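Local coordinates for protein integral membrane indolylacetylinositol arabinosyltransferase EmbC (PDB 7BVE) that probably transfers arabinose onto growing arabinan of the mycobacterial cell wall, as a membrane-embedded glycosyltransferase that binds the drug ethambutol, at residues T66-V72 with Y140-H146; T71-A76 with P195-Q199; D148-F154 with V170-G176; D104-L108 with R180-V184; R111-L116 with A128-V133. One frame throughout, in Å; residues are numbered along the deposited sequence.

Contact 1: residues T66-V72 with Y140-H146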
# COMPACT_ATOMS: atom_id res chain seq x y z
N THR A 66 10.97 -39.13 -11.10
CA THR A 66 12.30 -38.84 -11.62
C THR A 66 12.61 -39.59 -12.91
O THR A 66 13.67 -39.36 -13.49
CB THR A 66 13.36 -39.16 -10.56
OG1 THR A 66 13.33 -40.56 -10.26
CG2 THR A 66 13.09 -38.40 -9.30
N ASP A 67 11.71 -40.44 -13.37
CA ASP A 67 11.93 -41.37 -14.47
C ASP A 67 10.58 -41.94 -14.87
O ASP A 67 9.72 -42.14 -14.01
CB ASP A 67 12.87 -42.49 -14.04
CG ASP A 67 13.13 -43.50 -15.13
OD1 ASP A 67 13.90 -43.19 -16.06
OD2 ASP A 67 12.56 -44.61 -15.06
N LEU A 68 10.39 -42.18 -16.16
CA LEU A 68 9.14 -42.73 -16.66
C LEU A 68 9.41 -43.47 -17.96
O LEU A 68 10.17 -42.98 -18.80
CB LEU A 68 8.10 -41.62 -16.87
CG LEU A 68 6.71 -42.01 -17.39
CD1 LEU A 68 6.05 -42.99 -16.48
CD2 LEU A 68 5.87 -40.77 -17.50
N THR A 69 8.82 -44.65 -18.10
CA THR A 69 9.10 -45.50 -19.26
C THR A 69 7.87 -46.36 -19.53
O THR A 69 7.54 -47.22 -18.72
CB THR A 69 10.32 -46.37 -19.01
OG1 THR A 69 11.49 -45.54 -18.87
CG2 THR A 69 10.54 -47.34 -20.14
N VAL A 70 7.22 -46.14 -20.66
CA VAL A 70 6.07 -46.94 -21.07
C VAL A 70 6.36 -47.54 -22.44
O VAL A 70 7.07 -46.95 -23.26
CB VAL A 70 4.77 -46.10 -21.04
CG1 VAL A 70 4.83 -44.94 -21.97
CG2 VAL A 70 3.54 -46.93 -21.34
N THR A 71 5.89 -48.77 -22.66
CA THR A 71 6.20 -49.51 -23.88
C THR A 71 4.97 -50.33 -24.26
O THR A 71 4.76 -51.41 -23.71
CB THR A 71 7.42 -50.40 -23.67
OG1 THR A 71 8.54 -49.60 -23.29
CG2 THR A 71 7.77 -51.16 -24.93
N VAL A 72 4.19 -49.83 -25.21
CA VAL A 72 2.93 -50.46 -25.60
C VAL A 72 3.12 -51.29 -26.86
O VAL A 72 3.75 -50.80 -27.81
CB VAL A 72 1.84 -49.40 -25.81
CG1 VAL A 72 0.54 -50.03 -26.23
CG2 VAL A 72 1.64 -48.59 -24.55
N TYR A 140 6.33 -51.82 -31.29
CA TYR A 140 6.35 -51.20 -29.98
C TYR A 140 5.84 -49.77 -30.09
O TYR A 140 5.57 -49.26 -31.17
CB TYR A 140 7.76 -51.19 -29.37
CG TYR A 140 8.31 -52.55 -29.04
CD1 TYR A 140 7.90 -53.23 -27.90
CD2 TYR A 140 9.25 -53.15 -29.86
CE1 TYR A 140 8.41 -54.47 -27.59
CE2 TYR A 140 9.77 -54.39 -29.56
CZ TYR A 140 9.34 -55.05 -28.43
OH TYR A 140 9.85 -56.29 -28.12
N LEU A 141 5.68 -49.15 -28.92
CA LEU A 141 5.39 -47.73 -28.77
C LEU A 141 6.26 -47.20 -27.64
O LEU A 141 5.78 -46.74 -26.60
CB LEU A 141 3.90 -47.49 -28.58
CG LEU A 141 3.29 -46.09 -28.43
CD1 LEU A 141 3.83 -45.17 -29.48
CD2 LEU A 141 1.78 -46.16 -28.51
N THR A 142 7.57 -47.41 -27.78
CA THR A 142 8.55 -47.00 -26.78
C THR A 142 8.46 -45.50 -26.50
O THR A 142 8.36 -44.68 -27.41
CB THR A 142 9.95 -47.35 -27.29
OG1 THR A 142 9.99 -48.75 -27.61
CG2 THR A 142 10.99 -47.07 -26.23
N PHE A 143 8.44 -45.15 -25.21
CA PHE A 143 8.37 -43.77 -24.77
C PHE A 143 9.22 -43.64 -23.51
O PHE A 143 9.29 -44.57 -22.71
CB PHE A 143 6.93 -43.35 -24.51
CG PHE A 143 6.78 -41.96 -23.97
CD1 PHE A 143 6.84 -40.87 -24.80
CD2 PHE A 143 6.60 -41.76 -22.62
CE1 PHE A 143 6.71 -39.60 -24.29
CE2 PHE A 143 6.50 -40.50 -22.11
CZ PHE A 143 6.54 -39.42 -22.94
N THR A 144 9.86 -42.49 -23.34
CA THR A 144 10.75 -42.25 -22.22
C THR A 144 10.68 -40.77 -21.86
O THR A 144 10.61 -39.92 -22.74
CB THR A 144 12.20 -42.64 -22.56
OG1 THR A 144 12.22 -43.98 -23.07
CG2 THR A 144 13.08 -42.61 -21.34
N ALA A 145 10.68 -40.47 -20.56
CA ALA A 145 10.66 -39.09 -20.10
C ALA A 145 11.71 -38.88 -19.02
O ALA A 145 11.87 -39.71 -18.13
CB ALA A 145 9.29 -38.69 -19.56
N HIS A 146 12.44 -37.76 -19.11
CA HIS A 146 13.45 -37.39 -18.14
C HIS A 146 13.39 -35.88 -17.93
O HIS A 146 12.55 -35.19 -18.50
CB HIS A 146 14.85 -37.78 -18.58
CG HIS A 146 15.07 -39.25 -18.70
ND1 HIS A 146 15.14 -40.08 -17.61
CD2 HIS A 146 15.27 -40.03 -19.79
CE1 HIS A 146 15.35 -41.32 -18.02
NE2 HIS A 146 15.43 -41.32 -19.33

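Contact 2: residues T71-A76 with P195-Q199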
# COMPACT_ATOMS: atom_id res chain seq x y z
N THR A 71 5.89 -48.77 -22.66
CA THR A 71 6.20 -49.51 -23.88
C THR A 71 4.97 -50.33 -24.26
O THR A 71 4.76 -51.41 -23.71
CB THR A 71 7.42 -50.40 -23.67
OG1 THR A 71 8.54 -49.60 -23.29
CG2 THR A 71 7.77 -51.16 -24.93
N VAL A 72 4.19 -49.83 -25.21
CA VAL A 72 2.93 -50.46 -25.60
C VAL A 72 3.12 -51.29 -26.86
O VAL A 72 3.75 -50.80 -27.81
CB VAL A 72 1.84 -49.40 -25.81
CG1 VAL A 72 0.54 -50.03 -26.23
CG2 VAL A 72 1.64 -48.59 -24.55
N PRO A 73 2.62 -52.52 -26.94
CA PRO A 73 2.69 -53.26 -28.21
C PRO A 73 1.68 -52.78 -29.25
O PRO A 73 1.01 -51.76 -29.07
CB PRO A 73 2.41 -54.70 -27.79
CG PRO A 73 1.62 -54.58 -26.55
CD PRO A 73 2.13 -53.36 -25.85
N CYS A 74 1.58 -53.50 -30.37
CA CYS A 74 0.71 -53.12 -31.48
C CYS A 74 -0.74 -53.57 -31.27
O CYS A 74 -1.67 -52.78 -31.44
CB CYS A 74 1.23 -53.70 -32.79
SG CYS A 74 1.33 -55.50 -32.84
N GLN A 75 -0.94 -54.84 -30.93
CA GLN A 75 -2.28 -55.40 -30.80
C GLN A 75 -2.98 -55.00 -29.51
O GLN A 75 -4.11 -55.45 -29.29
CB GLN A 75 -2.21 -56.92 -30.90
CG GLN A 75 -1.75 -57.43 -32.24
CD GLN A 75 -2.68 -57.02 -33.36
OE1 GLN A 75 -2.34 -56.17 -34.18
NE2 GLN A 75 -3.86 -57.62 -33.40
N ALA A 76 -2.35 -54.19 -28.66
CA ALA A 76 -3.06 -53.64 -27.51
C ALA A 76 -4.13 -52.66 -27.95
O ALA A 76 -5.22 -52.63 -27.37
CB ALA A 76 -2.07 -52.96 -26.57
N PRO A 195 -1.96 -57.80 -22.77
CA PRO A 195 -1.05 -58.63 -23.56
C PRO A 195 0.36 -58.58 -22.99
O PRO A 195 0.63 -57.96 -21.96
CB PRO A 195 -1.11 -57.99 -24.94
CG PRO A 195 -1.40 -56.57 -24.67
CD PRO A 195 -2.31 -56.55 -23.48
N GLU A 196 1.28 -59.25 -23.68
CA GLU A 196 2.67 -59.24 -23.28
C GLU A 196 3.33 -57.93 -23.69
O GLU A 196 2.81 -57.17 -24.51
CB GLU A 196 3.42 -60.43 -23.88
CG GLU A 196 2.89 -61.76 -23.38
CD GLU A 196 3.08 -61.94 -21.89
OE1 GLU A 196 4.11 -61.48 -21.35
OE2 GLU A 196 2.19 -62.55 -21.25
N GLY A 197 4.51 -57.67 -23.13
CA GLY A 197 5.00 -56.31 -23.14
C GLY A 197 4.15 -55.50 -22.19
O GLY A 197 3.74 -56.00 -21.13
N LEU A 198 3.87 -54.25 -22.57
CA LEU A 198 2.97 -53.34 -21.86
C LEU A 198 3.41 -53.14 -20.41
O LEU A 198 2.83 -53.66 -19.47
CB LEU A 198 1.52 -53.83 -21.95
CG LEU A 198 0.45 -52.84 -21.50
CD1 LEU A 198 0.37 -51.65 -22.43
CD2 LEU A 198 -0.87 -53.56 -21.40
N GLN A 199 4.53 -52.45 -20.26
CA GLN A 199 5.15 -52.27 -18.95
C GLN A 199 5.41 -50.79 -18.74
O GLN A 199 6.39 -50.25 -19.27
CB GLN A 199 6.44 -53.09 -18.85
CG GLN A 199 7.14 -53.02 -17.51
CD GLN A 199 6.35 -53.68 -16.40
OE1 GLN A 199 5.72 -54.72 -16.59
NE2 GLN A 199 6.40 -53.08 -15.21

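Contact 3: residues D148-F154 with V170-G176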
# COMPACT_ATOMS: atom_id res chain seq x y z
N ASP A 148 15.49 -33.72 -18.97
CA ASP A 148 16.12 -32.98 -20.06
C ASP A 148 15.47 -33.26 -21.41
O ASP A 148 15.41 -32.37 -22.26
CB ASP A 148 17.61 -33.30 -20.10
CG ASP A 148 17.88 -34.78 -20.10
OD1 ASP A 148 16.93 -35.57 -19.95
OD2 ASP A 148 19.06 -35.17 -20.24
N LYS A 149 14.96 -34.47 -21.63
CA LYS A 149 14.34 -34.78 -22.91
C LYS A 149 13.26 -35.85 -22.75
O LYS A 149 13.38 -36.75 -21.91
CB LYS A 149 15.38 -35.23 -23.94
CG LYS A 149 16.13 -36.49 -23.58
CD LYS A 149 17.09 -36.88 -24.68
CE LYS A 149 17.82 -38.16 -24.33
NZ LYS A 149 18.78 -38.58 -25.39
N VAL A 150 12.20 -35.72 -23.54
CA VAL A 150 11.19 -36.76 -23.72
C VAL A 150 11.32 -37.27 -25.14
O VAL A 150 11.83 -36.56 -26.02
CB VAL A 150 9.77 -36.24 -23.44
CG1 VAL A 150 9.66 -35.78 -22.01
CG2 VAL A 150 9.42 -35.11 -24.35
N THR A 151 10.88 -38.50 -25.38
CA THR A 151 11.12 -39.16 -26.66
C THR A 151 10.13 -40.29 -26.87
O THR A 151 9.91 -41.10 -25.97
CB THR A 151 12.57 -39.66 -26.75
OG1 THR A 151 12.73 -40.50 -27.90
CG2 THR A 151 13.03 -40.37 -25.49
N GLY A 152 9.51 -40.32 -28.04
CA GLY A 152 8.65 -41.43 -28.42
C GLY A 152 9.07 -42.05 -29.73
O GLY A 152 9.76 -41.42 -30.53
N GLU A 153 8.66 -43.29 -29.94
CA GLU A 153 9.08 -44.02 -31.14
C GLU A 153 8.17 -45.18 -31.50
O GLU A 153 8.00 -46.10 -30.70
CB GLU A 153 10.49 -44.56 -30.96
CG GLU A 153 10.99 -45.31 -32.18
CD GLU A 153 12.40 -45.82 -32.02
OE1 GLU A 153 13.00 -45.60 -30.95
OE2 GLU A 153 12.90 -46.46 -32.97
N PHE A 154 7.60 -45.17 -32.70
CA PHE A 154 6.90 -46.33 -33.26
C PHE A 154 7.96 -47.25 -33.86
O PHE A 154 8.51 -46.96 -34.92
CB PHE A 154 5.88 -45.91 -34.31
CG PHE A 154 4.66 -45.23 -33.75
CD1 PHE A 154 3.59 -45.97 -33.27
CD2 PHE A 154 4.57 -43.85 -33.74
CE1 PHE A 154 2.46 -45.35 -32.78
CE2 PHE A 154 3.44 -43.23 -33.25
CZ PHE A 154 2.38 -43.98 -32.76
N VAL A 170 10.44 -43.25 -37.70
CA VAL A 170 9.74 -42.12 -37.08
C VAL A 170 9.86 -42.01 -35.56
O VAL A 170 9.58 -42.95 -34.81
CB VAL A 170 8.26 -42.16 -37.52
CG1 VAL A 170 7.69 -43.53 -37.34
CG2 VAL A 170 7.42 -41.15 -36.75
N ARG A 171 10.32 -40.84 -35.11
CA ARG A 171 10.55 -40.55 -33.70
C ARG A 171 10.06 -39.14 -33.42
O ARG A 171 9.46 -38.49 -34.28
CB ARG A 171 12.03 -40.68 -33.33
CG ARG A 171 12.59 -42.08 -33.44
CD ARG A 171 14.05 -42.13 -33.05
NE ARG A 171 14.23 -41.92 -31.62
CZ ARG A 171 15.41 -41.81 -31.02
NH1 ARG A 171 15.47 -41.63 -29.71
NH2 ARG A 171 16.52 -41.89 -31.73
N GLY A 172 10.32 -38.67 -32.21
CA GLY A 172 10.02 -37.30 -31.86
C GLY A 172 10.63 -36.99 -30.51
O GLY A 172 10.43 -37.74 -29.56
N GLU A 173 11.36 -35.89 -30.42
CA GLU A 173 12.03 -35.51 -29.18
C GLU A 173 11.71 -34.06 -28.87
O GLU A 173 11.49 -33.24 -29.76
CB GLU A 173 13.54 -35.71 -29.27
CG GLU A 173 13.98 -37.16 -29.37
CD GLU A 173 13.99 -37.67 -30.80
OE1 GLU A 173 13.76 -36.86 -31.72
OE2 GLU A 173 14.24 -38.87 -31.00
N ARG A 174 11.68 -33.75 -27.58
CA ARG A 174 11.50 -32.38 -27.11
C ARG A 174 12.53 -32.11 -26.03
O ARG A 174 12.52 -32.76 -24.98
CB ARG A 174 10.08 -32.16 -26.57
CG ARG A 174 8.98 -32.30 -27.60
CD ARG A 174 9.06 -31.22 -28.65
NE ARG A 174 7.92 -31.24 -29.55
CZ ARG A 174 7.84 -31.99 -30.65
NH1 ARG A 174 8.84 -32.79 -30.98
NH2 ARG A 174 6.76 -31.94 -31.41
N SER A 175 13.43 -31.17 -26.28
CA SER A 175 14.51 -30.85 -25.36
C SER A 175 14.54 -29.36 -25.08
O SER A 175 13.84 -28.57 -25.71
CB SER A 175 15.86 -31.31 -25.93
OG SER A 175 15.87 -32.72 -26.12
N GLY A 176 15.37 -28.98 -24.11
CA GLY A 176 15.51 -27.58 -23.75
C GLY A 176 14.49 -27.08 -22.77
O GLY A 176 14.44 -25.87 -22.50

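Contact 4: residues D104-L108 with R180-V184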
# COMPACT_ATOMS: atom_id res chain seq x y z
N ASP A 104 -3.03 -30.13 -20.70
CA ASP A 104 -1.84 -29.29 -20.61
C ASP A 104 -1.03 -29.54 -19.36
O ASP A 104 -0.22 -28.69 -18.98
CB ASP A 104 -2.23 -27.81 -20.69
CG ASP A 104 -3.29 -27.44 -19.69
OD1 ASP A 104 -3.88 -28.36 -19.09
OD2 ASP A 104 -3.52 -26.23 -19.49
N ARG A 105 -1.22 -30.68 -18.69
CA ARG A 105 -0.41 -31.05 -17.53
C ARG A 105 0.08 -32.48 -17.53
O ARG A 105 1.04 -32.76 -16.83
CB ARG A 105 -1.17 -30.79 -16.23
CG ARG A 105 -1.42 -29.33 -15.94
CD ARG A 105 -2.11 -29.10 -14.63
NE ARG A 105 -2.48 -27.70 -14.50
CZ ARG A 105 -3.14 -27.21 -13.46
NH1 ARG A 105 -3.49 -27.99 -12.45
NH2 ARG A 105 -3.45 -25.92 -13.43
N GLY A 106 -0.53 -33.38 -18.27
CA GLY A 106 -0.15 -34.77 -18.18
C GLY A 106 0.12 -35.45 -19.50
O GLY A 106 0.48 -34.79 -20.47
N LEU A 107 -0.05 -36.76 -19.54
CA LEU A 107 0.27 -37.57 -20.70
C LEU A 107 -0.98 -38.27 -21.20
O LEU A 107 -1.84 -38.66 -20.41
CB LEU A 107 1.34 -38.59 -20.36
CG LEU A 107 2.07 -39.43 -21.39
CD1 LEU A 107 3.37 -39.68 -20.76
CD2 LEU A 107 1.43 -40.76 -21.67
N LEU A 108 -1.06 -38.47 -22.51
CA LEU A 108 -2.17 -39.15 -23.15
C LEU A 108 -1.68 -39.87 -24.39
O LEU A 108 -0.86 -39.35 -25.14
CB LEU A 108 -3.28 -38.17 -23.54
CG LEU A 108 -4.15 -37.50 -22.47
CD1 LEU A 108 -4.95 -36.40 -23.08
CD2 LEU A 108 -5.08 -38.51 -21.88
N ARG A 180 8.31 -33.12 -18.16
CA ARG A 180 7.83 -34.29 -17.44
C ARG A 180 6.34 -34.16 -17.16
O ARG A 180 5.88 -33.08 -16.78
CB ARG A 180 8.61 -34.49 -16.15
CG ARG A 180 9.98 -35.06 -16.37
CD ARG A 180 10.71 -35.33 -15.09
NE ARG A 180 11.19 -34.12 -14.45
CZ ARG A 180 11.79 -34.10 -13.28
NH1 ARG A 180 12.21 -32.96 -12.77
NH2 ARG A 180 11.98 -35.22 -12.61
N PRO A 181 5.56 -35.22 -17.37
CA PRO A 181 4.12 -35.13 -17.14
C PRO A 181 3.76 -35.33 -15.67
O PRO A 181 4.46 -35.99 -14.91
CB PRO A 181 3.58 -36.28 -17.99
CG PRO A 181 4.67 -37.25 -18.03
CD PRO A 181 5.93 -36.47 -18.05
N GLN A 182 2.65 -34.72 -15.28
CA GLN A 182 2.11 -34.90 -13.94
C GLN A 182 1.31 -36.19 -13.86
O GLN A 182 0.53 -36.52 -14.75
CB GLN A 182 1.26 -33.71 -13.55
CG GLN A 182 0.63 -33.82 -12.18
CD GLN A 182 -0.04 -32.57 -11.71
OE1 GLN A 182 0.00 -31.54 -12.38
NE2 GLN A 182 -0.68 -32.63 -10.56
N ILE A 183 1.52 -36.94 -12.78
CA ILE A 183 0.91 -38.25 -12.58
C ILE A 183 -0.03 -38.17 -11.39
O ILE A 183 0.37 -37.73 -10.30
CB ILE A 183 1.98 -39.33 -12.36
CG1 ILE A 183 2.86 -39.45 -13.59
CG2 ILE A 183 1.34 -40.65 -12.08
CD1 ILE A 183 4.05 -40.31 -13.38
N VAL A 184 -1.29 -38.55 -11.59
CA VAL A 184 -2.27 -38.68 -10.52
C VAL A 184 -2.83 -40.09 -10.54
O VAL A 184 -3.84 -40.39 -9.90
CB VAL A 184 -3.40 -37.64 -10.61
CG1 VAL A 184 -2.87 -36.25 -10.47
CG2 VAL A 184 -4.13 -37.77 -11.90

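Contact 5: residues R111-L116 with A128-V133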
# COMPACT_ATOMS: atom_id res chain seq x y z
N ARG A 111 -6.62 -41.47 -28.86
CA ARG A 111 -6.80 -41.62 -30.29
C ARG A 111 -7.61 -40.45 -30.82
O ARG A 111 -8.83 -40.40 -30.66
CB ARG A 111 -7.50 -42.93 -30.62
CG ARG A 111 -7.70 -43.14 -32.10
CD ARG A 111 -8.44 -44.42 -32.35
NE ARG A 111 -9.74 -44.41 -31.69
CZ ARG A 111 -10.84 -43.86 -32.20
NH1 ARG A 111 -10.80 -43.26 -33.38
NH2 ARG A 111 -11.97 -43.91 -31.51
N ILE A 112 -6.92 -39.49 -31.45
CA ILE A 112 -7.62 -38.55 -32.31
C ILE A 112 -8.08 -39.30 -33.55
O ILE A 112 -7.45 -40.29 -33.96
CB ILE A 112 -6.69 -37.37 -32.65
CG1 ILE A 112 -5.97 -36.89 -31.39
CG2 ILE A 112 -7.48 -36.17 -33.17
CD1 ILE A 112 -6.87 -36.34 -30.30
N ASN A 113 -9.14 -38.79 -34.20
CA ASN A 113 -10.10 -39.49 -35.05
C ASN A 113 -9.59 -40.64 -35.91
O ASN A 113 -10.25 -41.68 -36.01
CB ASN A 113 -10.79 -38.45 -35.95
CG ASN A 113 -9.80 -37.59 -36.72
OD1 ASN A 113 -8.59 -37.80 -36.66
ND2 ASN A 113 -10.32 -36.60 -37.43
N ASN A 114 -8.42 -40.49 -36.53
CA ASN A 114 -7.81 -41.58 -37.27
C ASN A 114 -6.33 -41.79 -36.97
O ASN A 114 -5.73 -42.70 -37.55
CB ASN A 114 -7.98 -41.37 -38.78
CG ASN A 114 -9.41 -41.60 -39.24
OD1 ASN A 114 -10.06 -42.55 -38.81
ND2 ASN A 114 -9.90 -40.72 -40.10
N ASP A 115 -5.73 -41.00 -36.09
CA ASP A 115 -4.31 -41.12 -35.77
C ASP A 115 -4.10 -41.39 -34.29
O ASP A 115 -4.68 -40.72 -33.44
CB ASP A 115 -3.56 -39.84 -36.15
CG ASP A 115 -3.44 -39.64 -37.65
OD1 ASP A 115 -3.45 -40.65 -38.39
OD2 ASP A 115 -3.32 -38.48 -38.08
N LEU A 116 -3.24 -42.36 -33.99
CA LEU A 116 -2.85 -42.65 -32.62
C LEU A 116 -1.68 -41.74 -32.26
O LEU A 116 -0.58 -41.90 -32.79
CB LEU A 116 -2.48 -44.13 -32.46
CG LEU A 116 -2.16 -44.59 -31.05
CD1 LEU A 116 -3.36 -44.38 -30.16
CD2 LEU A 116 -1.76 -46.05 -31.05
N ALA A 128 1.05 -41.57 -35.80
CA ALA A 128 1.02 -42.54 -36.89
C ALA A 128 -0.41 -42.89 -37.27
O ALA A 128 -1.30 -42.89 -36.41
CB ALA A 128 1.77 -43.81 -36.50
N PRO A 129 -0.68 -43.18 -38.55
CA PRO A 129 -2.02 -43.61 -38.95
C PRO A 129 -2.37 -44.97 -38.37
O PRO A 129 -1.51 -45.84 -38.20
CB PRO A 129 -1.94 -43.66 -40.48
CG PRO A 129 -0.84 -42.73 -40.82
CD PRO A 129 0.16 -42.87 -39.72
N LEU A 130 -3.66 -45.16 -38.08
CA LEU A 130 -4.08 -46.26 -37.22
C LEU A 130 -4.09 -47.59 -37.96
O LEU A 130 -3.76 -48.63 -37.39
CB LEU A 130 -5.46 -45.95 -36.64
CG LEU A 130 -6.02 -46.91 -35.61
CD1 LEU A 130 -5.15 -46.97 -34.38
CD2 LEU A 130 -7.39 -46.44 -35.25
N GLU A 131 -4.45 -47.57 -39.25
CA GLU A 131 -4.33 -48.79 -40.05
C GLU A 131 -2.87 -49.13 -40.34
O GLU A 131 -2.57 -50.27 -40.71
CB GLU A 131 -5.10 -48.64 -41.36
CG GLU A 131 -4.49 -47.66 -42.36
CD GLU A 131 -4.96 -46.23 -42.15
OE1 GLU A 131 -5.57 -45.93 -41.10
OE2 GLU A 131 -4.71 -45.39 -43.05
N GLN A 132 -1.96 -48.17 -40.17
CA GLN A 132 -0.54 -48.44 -40.27
C GLN A 132 0.02 -48.94 -38.94
O GLN A 132 1.00 -49.69 -38.93
CB GLN A 132 0.17 -47.18 -40.76
CG GLN A 132 1.62 -47.35 -41.16
CD GLN A 132 2.20 -46.08 -41.74
OE1 GLN A 132 1.53 -45.06 -41.83
NE2 GLN A 132 3.47 -46.13 -42.13
N VAL A 133 -0.61 -48.57 -37.82
CA VAL A 133 -0.25 -49.13 -36.52
C VAL A 133 -0.73 -50.57 -36.41
O VAL A 133 -0.00 -51.45 -35.93
CB VAL A 133 -0.80 -48.25 -35.39
CG1 VAL A 133 -0.62 -48.90 -34.04
CG2 VAL A 133 -0.11 -46.91 -35.39

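Contact 1: residues T66-V72 with Y140-H146
At the edge of the His146 ring, near its plane, lies the backbone O of Thr66, 4.4 Å from ND1, while the carboxylate of Asp67 comes in obliquely, the two flat groups turned 42° apart. The other two rings are likewise met at a slant: methyl CG2 of Thr71 comes 3.6 Å from Tyr140 CD1, and Val70 CG1 rests 3.7 Å from Phe143 CD2. Val70 brings CG1 there by setting it between its own N and carbonyl carbon (chi1 61°). These meetings ride on two inner strands, 67-71 and 140-145, which run antiparallel at 175° in the large sheet of the concanavalin-like domain. Phe143 N donates to Val70 O at 3.0 Å and Ala145 N to Leu68 O at 3.1 Å; the return bonds, from Val70 N and Leu68 N, are weak. Leu68, Val70, Phe143 and Ala145 share the buried face, where Phe143 touches Leu107. Thr69 and Thr144 lie side by side on the other face, Thr144 CG2 approaching Thr69 OG1 at 4.1 Å.

Contact 2: residues T71-A76 with P195-Q199
Pro73 and Leu198 form the close-fitting part of this meeting of two loops. Ring atom CD of Pro73 lies 4.0 Å from Leu198 CB, the two side chains crossing at about a right angle, while Val72 runs alongside Leu198 and sets its methyl CG2 3.9 Å from Leu198 CD1. Leu198 swings its CG anti to the backbone N (chi1 -168°), and the next torsion then turns CD1 to the valine. A second apolar cluster follows where Pro195 CG touches Pro73 CG and Ala76 CB, each at 4.1 Å, and Pro73 CG also meets the backbone O of Glu196 at 3.5 Å. Trp53 touches Ala76, Pro195 and Leu198 and so links both clusters.

The polar side is looser. Its one hydrogen bond between the loops, Leu198 N to Thr71 O at 3.2 Å, is weak and bent (121° at the hydrogen). Beyond it Gly197 takes a positive phi of 71°, a backbone shape that suits glycine, and Glu196 and Gln199 are exposed, the ends of both side chains keeping clear of residues 71-76. Two irregular loops, each with a proline, are thus joined mainly by apolar contacts at the end of neighbouring strands: the chain leaving strand 67-71 is packed against the chain about to enter strand 201-203, its neighbour in the antiparallel sheet of the concanavalin-like domain.

Contact 3: residues D148-F154 with V170-G176
Gly152 N donates to Gly172 O at 3.1 Å, nearly straight at the hydrogen (160°) and in the carbonyl plane, at the centre of an antiparallel pairing that adds strand 171-175 to strand 149-155. Strand 171-175 is an outermost strand of the large sheet of the concanavalin-like domain within this chain. Further along, Arg174 N gives a comparable bond to Val150 O at 3.2 Å, and the reciprocal bonds at both pairs are weak.

The face of Thr151, Glu153, Arg171 and Glu173 holds a network of charges. The Arg171 chain bends at chi3 (70°) and crosses Glu153 obliquely, their methylenes touching at CG to CG, 3.8 Å. Glu173 OE2 sits over one face of the guanidinium, offset toward the rim and 3.1 Å from Arg171 NE, and Glu153 OE1 makes a long ion pair, 3.9 Å from Arg171 NE. No N-H points at either oxygen, so these pairings rest on charge alone. At the guanidinium edge, NH1 makes a weak hydrogen bond to Thr151 OG1.

Gly152 and Gly172 pair without side chains on the face of Val150 and Arg174. There Arg174 turns its NH1 back to Glu173 O (3.0 Å), and Val150 crosses it at a slant, CG2 3.8 Å from Arg174 CB.

Contact 4: residues D104-L108 with R180-V184
Gln182 N donates to Arg105 O at 3.0 Å, an almost straight bond (167° at the hydrogen) lying in the carbonyl plane, and it is the one hydrogen bond joining these two runs of chain. Gln182 CB rests 3.4 Å from the same carbonyl oxygen. Next to it Pro181 packs against the backbone of Gly106: CB of the proline ring is 3.9 Å from Gly106 C, and its CG is 3.9 Å from Leu107 CD1, the proline and leucine side chains lying alongside and pointing the same way.

Arg105 and Gln182 also run side by side. Both chains are extended, Gln182 with CG anti to its backbone N (chi1 178°), and the guanidinium and amide planes are within 5° of parallel, with amide OE1 3.9 Å from Arg105 CD.

A second shell holds these groups in place. Thr94 OG1 hydrogen-bonds both Gln182 O and Leu107 N, tying the two segments together through one hydroxyl, while Gln182 NE2 reaches Gly1014 O and Arg105 makes a cation-pi contact with Tyr1007. The contact therefore sits, buried, where the start of strand 107-112 in the four-stranded sheet meets the loop between strands 171-175 and 201-203, with Leu107 packed on Val118 and Val120 of strand 115-120.

Contact 5: residues R111-L116 with A128-V133
Arg111 meets Leu130 at about a right angle: the extended start of the arginine chain (chi1 -180°) carries its CD to 3.7 Å from Leu130 CD2, and the chain bends only beyond that carbon. The segment 111-116 then reverses in a type I beta turn from Ile112 to Asp115, closed by Asp115 N to Ile112 O at 2.8 Å, and leads into the antiparallel hairpin of strands 115-120 and 123-129, part of a four-stranded meander. Within the turn Asn114 N bonds to Asn113 OD1.

Past the turn, Asn114 O accepts Leu130 N at 3.3 Å, the donor nearly in line with the C=O though the bond bends at the hydrogen (135°). Asp115, paired with Pro129, brings OD1 to 3.3 Å from Pro129 CA. Pro129 holds the N-cap position of the short helix 130-133, so the strand passes straight into a helical turn. Leu116 N then donates to Ala128 O at 3.1 Å; the return bond from Ala128 N is weak. Leu116 is buried and packs against that helical turn. Phe154 of strand 149-155, in the other sheet, touches both Ala128 and Val133. The leucine's CB is 4.3 Å from Leu130 CD1, and its CD2 methyl is 4.3 Å from Val133 CG1.

How the contacts relate
All five contacts belong to the concanavalin-like domain. Contacts 1 and 3 are successive pairings in one sheet, centres 10 Å apart, joined where Thr142 O meets Glu153 N at 2.9 Å. Contact 2 continues from contact 1 through Thr71 and Val72, their centres 12 Å apart, at the end where strand 67-71 gives way to loop. Contacts 4 and 5 share strand 107-112 of the facing sheet. The two sheets meet through aromatic rings: Phe143 CE2 of contact 1 lies 3.5 Å from Leu107 CD1 of contact 4, and Phe154 CE2 of contact 3 lies 3.7 Å from Ala128 CB of contact 5. None of their residues lines the ethambutol pocket.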